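Local coordinates for protein acetyl-CoA acetyltransferase (Bacillus anthracis, PDB 3SS6) that probably condenses two acetyl-CoA molecules into acetoacetyl-CoA and free coenzyme A, a thiolase reaction that is reversible, at residues 312-317 with 364-369; 324-329 with 334-339; 31-36 with 70-75. One frame throughout, in Å; residues are numbered along the deposited sequence.

Interactions 1 and 2 are neighbours, with centres 14 Å apart, and both lie in the C-terminal thiolase domain. Interaction 2 is nested in the chain loop that interaction 1 closes. They touch through Lys338. Lys338 NZ lies 2.6 Å from Ala312 O, and Lys338 O lies 2.9 Å from Leu315 N; both are probable hydrogen bonds. Interaction 3 lies in the N-terminal thiolase domain. Its centre is 28 Å from that of interaction 1 and 35 Å from that of interaction 2, and it touches neither. No segment includes Cys91, which is modified to S-hydroxycysteine. The side chain of Leu367 in interaction 1 lies about 13 Å from a bound potassium ion.

Interaction 1: residues 312-317 with 364-369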
loop_
_atom_site.group_PDB
_atom_site.type_symbol
_atom_site.label_atom_id
_atom_site.label_comp_id
_atom_site.label_asym_id
_atom_site.label_seq_id
_atom_site.Cartn_x
_atom_site.Cartn_y
_atom_site.Cartn_z
ATOM N N ALA A 312 21.590 47.184 -3.555
ATOM C CA ALA A 312 20.285 46.539 -3.660
ATOM C C ALA A 312 19.252 47.351 -2.888
ATOM O O ALA A 312 19.487 47.739 -1.739
ATOM C CB ALA A 312 20.336 45.104 -3.150
ATOM N N ASP A 313 18.121 47.629 -3.526
ATOM C CA ASP A 313 17.046 48.375 -2.880
ATOM C C ASP A 313 16.148 47.481 -2.029
ATOM O O ASP A 313 15.698 47.886 -0.950
ATOM C CB ASP A 313 16.218 49.120 -3.925
ATOM C CG ASP A 313 17.010 50.205 -4.623
ATOM O OD1 ASP A 313 17.615 51.045 -3.917
ATOM O OD2 ASP A 313 17.035 50.217 -5.873
ATOM N N LEU A 314 15.879 46.275 -2.529
ATOM C CA LEU A 314 15.103 45.282 -1.796
ATOM C C LEU A 314 15.685 43.899 -2.007
ATOM O O LEU A 314 16.232 43.605 -3.071
ATOM C CB LEU A 314 13.656 45.257 -2.281
ATOM C CG LEU A 314 12.782 46.473 -1.961
ATOM C CD1 LEU A 314 11.403 46.256 -2.563
ATOM C CD2 LEU A 314 12.670 46.718 -0.453
ATOM N N LEU A 315 15.544 43.046 -1.000
ATOM C CA LEU A 315 15.926 41.649 -1.130
ATOM C C LEU A 315 14.787 40.745 -0.674
ATOM O O LEU A 315 14.062 41.057 0.279
ATOM C CB LEU A 315 17.191 41.329 -0.311
ATOM C CG LEU A 315 18.505 42.063 -0.613
ATOM C CD1 LEU A 315 18.571 43.383 0.141
ATOM C CD2 LEU A 315 19.708 41.187 -0.245
ATOM N N GLU A 316 14.659 39.614 -1.357
ATOM C CA GLU A 316 13.839 38.502 -0.890
ATOM C C GLU A 316 14.798 37.357 -0.633
ATOM O O GLU A 316 15.464 36.894 -1.551
ATOM C CB GLU A 316 12.838 38.068 -1.960
ATOM C CG GLU A 316 11.636 38.996 -2.118
ATOM C CD GLU A 316 10.608 38.806 -1.022
ATOM O OE1 GLU A 316 10.302 37.643 -0.689
ATOM O OE2 GLU A 316 10.108 39.821 -0.491
ATOM N N ILE A 317 14.901 36.947 0.625
ATOM C CA ILE A 317 15.703 35.791 1.032
ATOM C C ILE A 317 14.737 34.802 1.659
ATOM O O ILE A 317 14.256 35.051 2.767
ATOM C CB ILE A 317 16.733 36.166 2.127
ATOM C CG1 ILE A 317 17.591 37.364 1.704
ATOM C CG2 ILE A 317 17.606 34.957 2.474
ATOM C CD1 ILE A 317 18.449 37.100 0.487
ATOM N N ILE A 364 9.419 41.684 -7.710
ATOM C CA ILE A 364 9.172 42.559 -8.852
ATOM C C ILE A 364 8.072 43.565 -8.551
ATOM O O ILE A 364 8.221 44.764 -8.798
ATOM C CB ILE A 364 8.801 41.752 -10.103
ATOM C CG1 ILE A 364 10.026 40.999 -10.625
ATOM C CG2 ILE A 364 8.244 42.674 -11.176
ATOM C CD1 ILE A 364 9.696 39.883 -11.608
ATOM N N HIS A 365 6.977 43.078 -7.981
ATOM C CA HIS A 365 5.844 43.940 -7.696
ATOM C C HIS A 365 6.120 44.935 -6.580
ATOM O O HIS A 365 5.636 46.065 -6.637
ATOM C CB HIS A 365 4.596 43.099 -7.408
ATOM C CG HIS A 365 4.030 42.458 -8.635
ATOM N ND1 HIS A 365 3.202 43.130 -9.507
ATOM C CD2 HIS A 365 4.202 41.221 -9.158
ATOM C CE1 HIS A 365 2.875 42.329 -10.507
ATOM N NE2 HIS A 365 3.472 41.165 -10.320
ATOM N N GLU A 366 6.896 44.526 -5.577
ATOM C CA GLU A 366 7.186 45.433 -4.463
ATOM C C GLU A 366 8.196 46.512 -4.864
ATOM O O GLU A 366 8.068 47.661 -4.454
ATOM C CB GLU A 366 7.634 44.651 -3.212
ATOM C CG GLU A 366 7.910 45.508 -1.949
ATOM C CD GLU A 366 6.673 46.218 -1.375
ATOM O OE1 GLU A 366 5.539 45.960 -1.825
ATOM O OE2 GLU A 366 6.847 47.041 -0.453
ATOM N N LEU A 367 9.200 46.155 -5.661
ATOM C CA LEU A 367 10.090 47.175 -6.218
ATOM C C LEU A 367 9.258 48.229 -6.944
ATOM O O LEU A 367 9.434 49.432 -6.736
ATOM C CB LEU A 367 11.100 46.556 -7.185
ATOM C CG LEU A 367 12.275 45.769 -6.592
ATOM C CD1 LEU A 367 12.981 44.996 -7.694
ATOM C CD2 LEU A 367 13.258 46.709 -5.872
ATOM N N LYS A 368 8.339 47.774 -7.788
ATOM C CA LYS A 368 7.522 48.711 -8.562
ATOM C C LYS A 368 6.629 49.574 -7.671
ATOM O O LYS A 368 6.511 50.786 -7.884
ATOM C CB LYS A 368 6.696 47.967 -9.613
ATOM C CG LYS A 368 7.546 47.452 -10.777
ATOM C CD LYS A 368 6.685 46.923 -11.917
ATOM C CE LYS A 368 5.761 48.008 -12.471
ATOM N NZ LYS A 368 6.525 49.119 -13.122
ATOM N N ARG A 369 6.015 48.957 -6.668
ATOM C CA ARG A 369 5.155 49.685 -5.739
ATOM C C ARG A 369 5.918 50.795 -5.014
ATOM O O ARG A 369 5.398 51.906 -4.834
ATOM C CB ARG A 369 4.513 48.724 -4.723
ATOM C CG ARG A 369 3.407 49.377 -3.889
ATOM C CD ARG A 369 2.957 48.481 -2.733
ATOM N NE ARG A 369 3.962 48.405 -1.679
ATOM C CZ ARG A 369 4.180 49.356 -0.769
ATOM N NH1 ARG A 369 3.465 50.477 -0.773
ATOM N NH2 ARG A 369 5.119 49.184 0.152
#
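Leu314 reaches from its strand into the side of helix 352-370 and meets Leu367 and Glu366. The tight part of the contact centres on one methyl. Leu314 CD1 lies 3.6 Å from Glu366 CG and 3.8 Å from Leu367 CD2. The two leucine side chains run past each other in opposite directions, so their branches overlap alongside. The glutamate chain instead crosses Leu314 at about a right angle and offers its aliphatic part. It can do so because Glu366 CG is anti to the backbone N (chi1 -177°) and the chain then bends at chi2. Leu363 and Arg370 of the same helix also touch Leu314.

The contact is looser toward Asp313. Asp313 CB comes only to 4.3 Å from Leu367 CD2, and its OD2 turns to the backbone N of Glu373 and Lys374. At the solvent side, beyond the aliphatic part of Glu366, the exposed Arg369 holds the carboxylate side-on. Arg369 NE bonds to Glu366 OE1 at 2.9 Å. Arg369 NH2 bonds to Glu366 OE2 at 2.8 Å. Both come to the syn side, tilted somewhat out of the carboxylate plane. Arg370 forms a further salt bridge to OE2.

The helix leads into strand 374-381, parallel to strand 314-317. The contact thus packs the last helix of a long beta-alpha-beta crossover against its first strand. No hydrogen bond joins the segments; apolar packing holds them, while two arginines probably stabilise the negative charge of Glu366.

Interaction 2: residues 324-329 with 334-339; sequences QYLAVE and LDREKV
Glu329 and Arg336 form the salt bridge at the centre of this contact. The guanidinium meets the carboxylate side-on. Arg336 NE bonds to Glu329 OE1 at 2.9 Å in a nearly straight bond (174°). Arg336 NH2 bonds to Glu329 OE2 at 3.0 Å. Each oxygen uses its syn lone pair, and the two planes are only 24° apart. Glu329 OE1 has a second donor, Tyr325 OH, which comes to its anti side at 2.7 Å. Glu329 is fully extended as far as its carboxylate (chi1 -178°), which carries the charge across to the arginine. Leu326 CD2 lies 3.4 Å from Arg336 NH2. Val339 CG1 packs obliquely against the hydroxyl end of the ring, 3.7 Å from Tyr325 CE1.

The backbone turns here as helix 322-332 gives way to the loop that runs back to the edge of the main sheet. Leu334 N donates to Glu329 O at 3.0 Å, a bond spanning five residues. Leu334 CD1 then lies 4.0 Å from Glu329 CA. An Asx turn follows, in which Asp335 OD1 accepts from Glu337 N. It opens the short 3-10 segment 336-338.

Further out, helix 174-194 supports the arginine. Glu179 forms a salt bridge with Arg336 NH1, and Val180 touches both Arg336 and Leu326. A sulfate ion, probably picked up during crystallisation, lies about 3 Å from the Arg336 side chain. Ile317 of strand 314-317 packs on both Tyr325 and Val339.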
loop_
_atom_site.group_PDB
_atom_site.type_symbol
_atom_site.label_atom_id
_atom_site.label_comp_id
_atom_site.label_asym_id
_atom_site.label_seq_id
_atom_site.Cartn_x
_atom_site.Cartn_y
_atom_site.Cartn_z
ATOM N N GLN A 324 17.594 29.814 9.750
ATOM C CA GLN A 324 18.368 29.765 8.519
ATOM C C GLN A 324 18.482 31.159 7.927
ATOM O O GLN A 324 19.568 31.588 7.512
ATOM C CB GLN A 324 17.719 28.784 7.539
ATOM C CG GLN A 324 18.175 28.939 6.111
ATOM C CD GLN A 324 17.290 29.868 5.296
ATOM O OE1 GLN A 324 16.072 29.945 5.502
ATOM N NE2 GLN A 324 17.904 30.578 4.355
ATOM N N TYR A 325 17.367 31.884 7.902
ATOM C CA TYR A 325 17.398 33.267 7.447
ATOM C C TYR A 325 18.385 34.091 8.295
ATOM O O TYR A 325 19.197 34.865 7.774
ATOM C CB TYR A 325 16.009 33.930 7.481
ATOM C CG TYR A 325 16.205 35.413 7.342
ATOM C CD1 TYR A 325 16.501 35.965 6.106
ATOM C CD2 TYR A 325 16.211 36.245 8.457
ATOM C CE1 TYR A 325 16.764 37.312 5.969
ATOM C CE2 TYR A 325 16.468 37.605 8.327
ATOM C CZ TYR A 325 16.749 38.123 7.077
ATOM O OH TYR A 325 17.015 39.464 6.928
ATOM N N LEU A 326 18.308 33.928 9.611
ATOM C CA LEU A 326 19.163 34.688 10.519
ATOM C C LEU A 326 20.649 34.440 10.269
ATOM O O LEU A 326 21.458 35.365 10.364
ATOM C CB LEU A 326 18.787 34.407 11.974
ATOM C CG LEU A 326 17.504 35.128 12.408
ATOM C CD1 LEU A 326 16.851 34.430 13.594
ATOM C CD2 LEU A 326 17.813 36.588 12.751
ATOM N N ALA A 327 21.008 33.200 9.934
ATOM C CA ALA A 327 22.404 32.893 9.628
ATOM C C ALA A 327 22.861 33.685 8.408
ATOM O O ALA A 327 23.957 34.240 8.397
ATOM C CB ALA A 327 22.599 31.393 9.401
ATOM N N VAL A 328 22.021 33.734 7.381
ATOM C CA VAL A 328 22.336 34.515 6.183
ATOM C C VAL A 328 22.436 36.001 6.514
ATOM O O VAL A 328 23.377 36.674 6.101
ATOM C CB VAL A 328 21.284 34.311 5.079
ATOM C CG1 VAL A 328 21.558 35.227 3.901
ATOM C CG2 VAL A 328 21.287 32.854 4.616
ATOM N N GLU A 329 21.465 36.504 7.269
ATOM C CA GLU A 329 21.486 37.909 7.689
ATOM C C GLU A 329 22.772 38.284 8.431
ATOM O O GLU A 329 23.380 39.323 8.165
ATOM C CB GLU A 329 20.269 38.228 8.555
ATOM C CG GLU A 329 20.211 39.690 8.993
ATOM C CD GLU A 329 19.007 39.986 9.857
ATOM O OE1 GLU A 329 17.936 40.289 9.292
ATOM O OE2 GLU A 329 19.142 39.912 11.100
ATOM N N LEU A 334 23.124 41.930 6.605
ATOM C CA LEU A 334 22.049 42.572 5.858
ATOM C C LEU A 334 21.315 43.622 6.685
ATOM O O LEU A 334 21.241 43.524 7.913
ATOM C CB LEU A 334 21.026 41.537 5.383
ATOM C CG LEU A 334 21.524 40.427 4.465
ATOM C CD1 LEU A 334 20.392 39.468 4.180
ATOM C CD2 LEU A 334 22.090 41.004 3.173
ATOM N N ASP A 335 20.764 44.616 5.992
ATOM C CA ASP A 335 19.839 45.572 6.592
ATOM C C ASP A 335 18.431 45.000 6.537
ATOM O O ASP A 335 17.791 45.004 5.486
ATOM C CB ASP A 335 19.879 46.897 5.825
ATOM C CG ASP A 335 18.929 47.937 6.399
ATOM O OD1 ASP A 335 18.130 47.599 7.301
ATOM O OD2 ASP A 335 18.976 49.101 5.941
ATOM N N ARG A 336 17.934 44.506 7.667
ATOM C CA ARG A 336 16.653 43.797 7.658
ATOM C C ARG A 336 15.503 44.652 7.112
ATOM O O ARG A 336 14.530 44.118 6.577
ATOM C CB ARG A 336 16.314 43.277 9.059
ATOM C CG ARG A 336 15.085 42.373 9.086
ATOM C CD ARG A 336 14.735 41.959 10.517
ATOM N NE ARG A 336 15.764 41.099 11.095
ATOM C CZ ARG A 336 15.725 40.610 12.330
ATOM N NH1 ARG A 336 14.702 40.897 13.124
ATOM N NH2 ARG A 336 16.712 39.837 12.775
ATOM N N GLU A 337 15.618 45.975 7.236
ATOM C CA GLU A 337 14.572 46.872 6.746
ATOM C C GLU A 337 14.388 46.820 5.231
ATOM O O GLU A 337 13.372 47.290 4.707
ATOM C CB GLU A 337 14.830 48.312 7.196
ATOM C CG GLU A 337 14.692 48.503 8.704
ATOM C CD GLU A 337 14.836 49.958 9.144
ATOM O OE1 GLU A 337 14.483 50.261 10.306
ATOM O OE2 GLU A 337 15.308 50.794 8.340
ATOM N N LYS A 338 15.372 46.252 4.538
ATOM C CA LYS A 338 15.294 46.080 3.089
ATOM C C LYS A 338 14.959 44.655 2.680
ATOM O O LYS A 338 14.846 44.368 1.491
ATOM C CB LYS A 338 16.623 46.474 2.434
ATOM C CG LYS A 338 17.059 47.871 2.789
ATOM C CD LYS A 338 17.880 48.519 1.692
ATOM C CE LYS A 338 19.162 47.777 1.435
ATOM N NZ LYS A 338 20.125 48.625 0.646
ATOM N N VAL A 339 14.795 43.765 3.652
ATOM C CA VAL A 339 14.683 42.334 3.347
ATOM C C VAL A 339 13.315 41.759 3.706
ATOM O O VAL A 339 12.819 41.995 4.794
ATOM C CB VAL A 339 15.741 41.530 4.145
ATOM C CG1 VAL A 339 15.652 40.047 3.788
ATOM C CG2 VAL A 339 17.142 42.071 3.870
#

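Interaction 3: residues 31-36 with 70-75; sequences ELAVPV and RTAALA
Ala75 N donates to Thr71 O at 2.9 Å, within the turn of helix from which Ala75 meets Val34. The CB of Ala75 and CG2 of Val34 are 3.7 Å apart. Val34 CG2 also lies 3.7 Å from Ala72 O, so this one methyl sits by a side chain and a backbone carbonyl together. The valine rotation explains it. With CG1 anti to the backbone N (chi1 162°), CG2 is the branch that meets the second helix. One helical turn before Ala75, Ala72 faces Ala33, and their CB atoms are 4.0 Å apart.

No hydrogen bond crosses between the segments. The contact is a small apolar one, built from three alanines and one valine. Such short side chains let the backbones come close. Val34 and Ala72 have their CA atoms 5.6 Å apart, and the segment axes approach to 8.7 Å at a crossing angle of -55°. The helix with Val34 is kinked beside the contact, at Pro35. Proline has no N-H to give, and Val36 N makes only a weak bond to Ala33 O.

Before and after these residues on helix 29-43, Val30 touches Ala75 and Leu37 touches Ala72, which lengthens the interface. On its other flank this helix lies on the main sheet, where Val36 packs on Val13 and Ser15 of strand 7-19. Helix 68-75 also borders the second subunit: Ala75 packs on Ile154 of that subunit and Arg70 NE bonds to its Gly383 O. Helix 68-75 therefore lies between helix 29-43 and the neighbouring chain.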
loop_
_atom_site.group_PDB
_atom_site.type_symbol
_atom_site.label_atom_id
_atom_site.label_comp_id
_atom_site.label_asym_id
_atom_site.label_seq_id
_atom_site.Cartn_x
_atom_site.Cartn_y
_atom_site.Cartn_z
ATOM N N GLU A 31 -2.858 20.945 -12.306
ATOM C CA GLU A 31 -4.079 21.729 -12.124
ATOM C C GLU A 31 -3.793 23.099 -11.532
ATOM O O GLU A 31 -4.455 24.083 -11.870
ATOM C CB GLU A 31 -5.070 20.965 -11.251
ATOM C CG GLU A 31 -5.592 19.720 -11.944
ATOM C CD GLU A 31 -6.417 18.842 -11.033
ATOM O OE1 GLU A 31 -6.313 18.989 -9.802
ATOM O OE2 GLU A 31 -7.163 17.987 -11.553
ATOM N N LEU A 32 -2.784 23.153 -10.670
ATOM C CA LEU A 32 -2.460 24.378 -9.944
ATOM C C LEU A 32 -1.675 25.329 -10.848
ATOM O O LEU A 32 -1.782 26.547 -10.735
ATOM C CB LEU A 32 -1.664 24.029 -8.682
ATOM C CG LEU A 32 -1.247 25.172 -7.747
ATOM C CD1 LEU A 32 -2.439 26.097 -7.462
ATOM C CD2 LEU A 32 -0.687 24.578 -6.441
ATOM N N ALA A 33 -0.901 24.757 -11.769
ATOM C CA ALA A 33 -0.118 25.574 -12.708
ATOM C C ALA A 33 -0.981 26.173 -13.800
ATOM O O ALA A 33 -0.763 27.312 -14.198
ATOM C CB ALA A 33 1.011 24.754 -13.332
ATOM N N VAL A 34 -1.959 25.408 -14.276
ATOM C CA VAL A 34 -2.742 25.814 -15.446
ATOM C C VAL A 34 -3.305 27.250 -15.418
ATOM O O VAL A 34 -3.036 28.026 -16.321
ATOM C CB VAL A 34 -3.857 24.783 -15.774
ATOM C CG1 VAL A 34 -4.918 25.414 -16.667
ATOM C CG2 VAL A 34 -3.247 23.536 -16.447
ATOM N N PRO A 35 -4.083 27.615 -14.384
ATOM C CA PRO A 35 -4.703 28.947 -14.439
ATOM C C PRO A 35 -3.687 30.083 -14.342
ATOM O O PRO A 35 -3.942 31.188 -14.845
ATOM C CB PRO A 35 -5.644 28.962 -13.221
ATOM C CG PRO A 35 -5.145 27.865 -12.326
ATOM C CD PRO A 35 -4.525 26.824 -13.220
ATOM N N VAL A 36 -2.558 29.806 -13.700
ATOM C CA VAL A 36 -1.496 30.797 -13.558
ATOM C C VAL A 36 -0.729 30.958 -14.878
ATOM O O VAL A 36 -0.387 32.082 -15.278
ATOM C CB VAL A 36 -0.575 30.451 -12.367
ATOM C CG1 VAL A 36 0.492 31.511 -12.192
ATOM C CG2 VAL A 36 -1.408 30.346 -11.094
ATOM N N ARG A 70 5.284 20.391 -19.744
ATOM C CA ARG A 70 4.627 20.095 -21.012
ATOM C C ARG A 70 3.175 19.743 -20.761
ATOM O O ARG A 70 2.284 20.166 -21.508
ATOM C CB ARG A 70 5.336 18.943 -21.734
ATOM C CG ARG A 70 4.550 18.362 -22.910
ATOM C CD ARG A 70 4.306 19.376 -24.032
ATOM N NE ARG A 70 3.842 18.664 -25.229
ATOM C CZ ARG A 70 3.621 19.230 -26.412
ATOM N NH1 ARG A 70 3.831 20.531 -26.581
ATOM N NH2 ARG A 70 3.203 18.486 -27.436
ATOM N N THR A 71 2.934 18.961 -19.710
ATOM C CA THR A 71 1.577 18.545 -19.410
ATOM C C THR A 71 0.713 19.765 -19.069
ATOM O O THR A 71 -0.411 19.874 -19.535
ATOM C CB THR A 71 1.540 17.494 -18.293
ATOM O OG1 THR A 71 2.316 16.352 -18.686
ATOM C CG2 THR A 71 0.109 17.043 -18.029
ATOM N N ALA A 72 1.245 20.689 -18.277
ATOM C CA ALA A 72 0.470 21.876 -17.907
ATOM C C ALA A 72 0.243 22.785 -19.118
ATOM O O ALA A 72 -0.822 23.398 -19.257
ATOM C CB ALA A 72 1.160 22.639 -16.775
ATOM N N ALA A 73 1.236 22.873 -20.001
ATOM C CA ALA A 73 1.068 23.678 -21.212
ATOM C C ALA A 73 -0.118 23.156 -22.033
ATOM O O ALA A 73 -0.980 23.930 -22.488
ATOM C CB ALA A 73 2.353 23.656 -22.054
ATOM N N LEU A 74 -0.158 21.841 -22.224
ATOM C CA LEU A 74 -1.246 21.233 -22.986
ATOM C C LEU A 74 -2.573 21.357 -22.247
ATOM O O LEU A 74 -3.599 21.644 -22.859
ATOM C CB LEU A 74 -0.956 19.760 -23.264
ATOM C CG LEU A 74 0.182 19.443 -24.231
ATOM C CD1 LEU A 74 0.480 17.946 -24.185
ATOM C CD2 LEU A 74 -0.154 19.894 -25.648
ATOM N N ALA A 75 -2.557 21.132 -20.937
ATOM C CA ALA A 75 -3.792 21.222 -20.158
ATOM C C ALA A 75 -4.350 22.652 -20.130
ATOM O O ALA A 75 -5.565 22.858 -19.987
ATOM C CB ALA A 75 -3.589 20.693 -18.747
#